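PDB 5VJJ: avirulence protein AvrP123 from Melampsora lini, which is a zinc-binding effector of flax rust, possibly acting in the plant nucleus and recognised by the flax disease resistance protein P. Local coordinates for residues P23-F29 / A51-R57. Numbering follows the deposited sequence.
Sequences PLTQPPF and AEQYMYR
Phe-29 and Gln-53 form an antiparallel hydrogen-bonded pair, and Leu-24 is bridged singly to Tyr-56; the register shifts by two residues between these points, with residues 25-28 looping beside residues 51-57 of strand 51-58. At the first point Gln-53 N donates to Phe-29 O over 2.9 Å at an N-H...O angle of 165°, while the return bond from Phe-29 N to Gln-53 O is weak. At the second, Met-55 O takes the amide of Thr-25 (N to O 2.8 Å), which approaches from above the carbonyl plane, and a weak bond from Thr-25 OG1; Arg-57 N donates to Pro-23 O (3.2 Å). The Phe-29 ring and the Gln-53 side chain run side by side on one face of the sheet. With CG between the backbone N and the carbonyl carbon (chi1 56°), the ring swings over its partner, and Gln-53 CB sits 4.0 Å from the ring centroid, offset toward the rim: a CH-pi contact. The amide plane is turned 37° from the ring, and Gln-53 NE2 is hydrogen-bonded to Ser-65. Met-55 CG meets the same ring at its edge, 4.0 Å from Phe-29 CE1. Pro-28 CG approaches the edge of the Tyr-54 ring, 3.5 Å from CE1, and Leu-24 CD2 lies 4.0 Å from Tyr-54 CB. Leu-24 and Tyr-56 also touch Val-14 of strand 13-15, and the Tyr-56 hydroxyl bonds to His-66. The contact thus adds short strand 29-30 to the edge of an antiparallel sheet whose central strand, 51-58, lies between it and 64-69. This sheet links two zinc sites of a zinc-finger protein: Tyr-56 packs on Cys-16 of the four-cysteine site, and Ala-51 on Cys-33 and Cys-69 of a second.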
loop_
_atom_site.group_PDB
_atom_site.type_symbol
_atom_site.label_atom_id
_atom_site.label_comp_id
_atom_site.label_asym_id
_atom_site.label_seq_id
_atom_site.Cartn_x
_atom_site.Cartn_y
_atom_site.Cartn_z
ATOM N N PRO A 23 -9.438 -10.506 -7.169
ATOM C CA PRO A 23 -9.132 -11.443 -6.083
ATOM C C PRO A 23 -7.661 -11.373 -5.698
ATOM O O PRO A 23 -6.776 -11.485 -6.552
ATOM C CB PRO A 23 -9.480 -12.805 -6.691
ATOM C CG PRO A 23 -9.128 -12.635 -8.138
ATOM C CD PRO A 23 -9.499 -11.193 -8.474
ATOM N N LEU A 24 -7.404 -11.184 -4.409
ATOM C CA LEU A 24 -6.051 -11.333 -3.897
ATOM C C LEU A 24 -5.584 -12.762 -4.113
ATOM O O LEU A 24 -6.359 -13.710 -3.965
ATOM C CB LEU A 24 -5.996 -10.995 -2.408
ATOM C CG LEU A 24 -6.343 -9.568 -2.001
ATOM C CD1 LEU A 24 -6.482 -9.509 -0.496
ATOM C CD2 LEU A 24 -5.273 -8.605 -2.496
ATOM N N THR A 25 -4.309 -12.918 -4.475
ATOM C CA THR A 25 -3.713 -14.240 -4.596
ATOM C C THR A 25 -2.920 -14.649 -3.362
ATOM O O THR A 25 -2.637 -15.842 -3.195
ATOM C CB THR A 25 -2.813 -14.306 -5.836
ATOM O OG1 THR A 25 -1.828 -13.269 -5.775
ATOM C CG2 THR A 25 -3.653 -14.148 -7.098
ATOM N N GLN A 26 -2.565 -13.695 -2.507
ATOM C CA GLN A 26 -2.076 -13.973 -1.164
ATOM C C GLN A 26 -2.539 -12.843 -0.260
ATOM O O GLN A 26 -2.919 -11.773 -0.748
ATOM C CB GLN A 26 -0.547 -14.111 -1.129
ATOM C CG GLN A 26 0.199 -12.934 -1.735
ATOM C CD GLN A 26 1.697 -13.166 -1.799
ATOM O OE1 GLN A 26 2.281 -13.226 -2.880
ATOM N NE2 GLN A 26 2.328 -13.294 -0.637
ATOM N N PRO A 27 -2.548 -13.049 1.055
ATOM C CA PRO A 27 -2.953 -11.971 1.963
ATOM C C PRO A 27 -2.031 -10.773 1.816
ATOM O O PRO A 27 -0.886 -10.917 1.364
ATOM C CB PRO A 27 -2.826 -12.604 3.360
ATOM C CG PRO A 27 -2.815 -14.080 3.127
ATOM C CD PRO A 27 -2.199 -14.284 1.779
ATOM N N PRO A 28 -2.485 -9.575 2.174
ATOM C CA PRO A 28 -1.578 -8.422 2.153
ATOM C C PRO A 28 -0.406 -8.638 3.098
ATOM O O PRO A 28 -0.560 -9.196 4.186
ATOM C CB PRO A 28 -2.465 -7.256 2.609
ATOM C CG PRO A 28 -3.863 -7.711 2.389
ATOM C CD PRO A 28 -3.854 -9.196 2.563
ATOM N N PHE A 29 0.775 -8.196 2.672
ATOM C CA PHE A 29 1.985 -8.324 3.469
ATOM C C PHE A 29 2.705 -6.985 3.570
ATOM O O PHE A 29 2.711 -6.187 2.630
ATOM C CB PHE A 29 2.929 -9.383 2.885
ATOM C CG PHE A 29 3.319 -9.142 1.454
ATOM C CD1 PHE A 29 2.489 -9.546 0.419
ATOM C CD2 PHE A 29 4.526 -8.537 1.143
ATOM C CE1 PHE A 29 2.851 -9.335 -0.898
ATOM C CE2 PHE A 29 4.896 -8.328 -0.173
ATOM C CZ PHE A 29 4.058 -8.726 -1.194
ATOM N N ALA A 51 2.943 0.126 5.771
ATOM C CA ALA A 51 2.638 -0.038 4.359
ATOM C C ALA A 51 2.458 -1.516 4.052
ATOM O O ALA A 51 3.109 -2.374 4.654
ATOM C CB ALA A 51 3.743 0.554 3.480
ATOM N N GLU A 52 1.562 -1.806 3.108
ATOM C CA GLU A 52 1.245 -3.170 2.712
ATOM C C GLU A 52 1.199 -3.263 1.197
ATOM O O GLU A 52 0.845 -2.301 0.511
ATOM C CB GLU A 52 -0.105 -3.648 3.271
ATOM C CG GLU A 52 -0.131 -3.895 4.761
ATOM C CD GLU A 52 -1.456 -4.472 5.212
ATOM O OE1 GLU A 52 -2.467 -4.258 4.503
ATOM O OE2 GLU A 52 -1.482 -5.142 6.267
ATOM N N GLN A 53 1.543 -4.439 0.685
ATOM C CA GLN A 53 1.501 -4.719 -0.740
ATOM C C GLN A 53 0.390 -5.718 -1.031
ATOM O O GLN A 53 0.168 -6.663 -0.261
ATOM C CB GLN A 53 2.839 -5.259 -1.237
ATOM C CG GLN A 53 2.891 -5.473 -2.737
ATOM C CD GLN A 53 4.295 -5.758 -3.224
ATOM O OE1 GLN A 53 5.268 -5.548 -2.500
ATOM N NE2 GLN A 53 4.408 -6.245 -4.452
ATOM N N TYR A 54 -0.314 -5.492 -2.137
ATOM C CA TYR A 54 -1.440 -6.319 -2.542
ATOM C C TYR A 54 -1.095 -7.022 -3.844
ATOM O O TYR A 54 -0.670 -6.380 -4.807
ATOM C CB TYR A 54 -2.708 -5.480 -2.707
ATOM C CG TYR A 54 -3.073 -4.689 -1.469
ATOM C CD1 TYR A 54 -3.680 -5.305 -0.381
ATOM C CD2 TYR A 54 -2.807 -3.328 -1.388
ATOM C CE1 TYR A 54 -4.012 -4.585 0.754
ATOM C CE2 TYR A 54 -3.134 -2.601 -0.256
ATOM C CZ TYR A 54 -3.737 -3.233 0.808
ATOM O OH TYR A 54 -4.061 -2.512 1.931
ATOM N N MET A 55 -1.257 -8.342 -3.852
ATOM C CA MET A 55 -1.079 -9.168 -5.038
ATOM C C MET A 55 -2.447 -9.694 -5.443
ATOM O O MET A 55 -3.135 -10.326 -4.633
ATOM C CB MET A 55 -0.119 -10.327 -4.761
ATOM C CG MET A 55 1.336 -9.919 -4.579
ATOM S SD MET A 55 2.106 -9.530 -6.159
ATOM C CE MET A 55 3.825 -9.842 -5.779
ATOM N N TYR A 56 -2.845 -9.432 -6.683
ATOM C CA TYR A 56 -4.145 -9.874 -7.155
ATOM C C TYR A 56 -4.079 -10.150 -8.651
ATOM O O TYR A 56 -3.081 -9.871 -9.319
ATOM C CB TYR A 56 -5.222 -8.840 -6.830
ATOM C CG TYR A 56 -4.825 -7.434 -7.192
ATOM C CD1 TYR A 56 -4.217 -6.604 -6.264
ATOM C CD2 TYR A 56 -5.055 -6.933 -8.466
ATOM C CE1 TYR A 56 -3.853 -5.315 -6.592
ATOM C CE2 TYR A 56 -4.700 -5.650 -8.797
ATOM C CZ TYR A 56 -4.099 -4.842 -7.861
ATOM O OH TYR A 56 -3.737 -3.552 -8.199
ATOM N N ARG A 57 -5.166 -10.719 -9.166
ATOM C CA ARG A 57 -5.299 -11.105 -10.568
ATOM C C ARG A 57 -6.561 -10.430 -11.092
ATOM O O ARG A 57 -7.657 -10.974 -10.963
ATOM C CB ARG A 57 -5.368 -12.627 -10.713
ATOM C CG ARG A 57 -5.478 -13.133 -12.153
ATOM C CD ARG A 57 -4.113 -13.264 -12.802
ATOM N NE ARG A 57 -3.388 -14.440 -12.324
ATOM C CZ ARG A 57 -3.333 -15.611 -12.957
ATOM N NH1 ARG A 57 -3.952 -15.792 -14.119
ATOM N NH2 ARG A 57 -2.644 -16.609 -12.425
#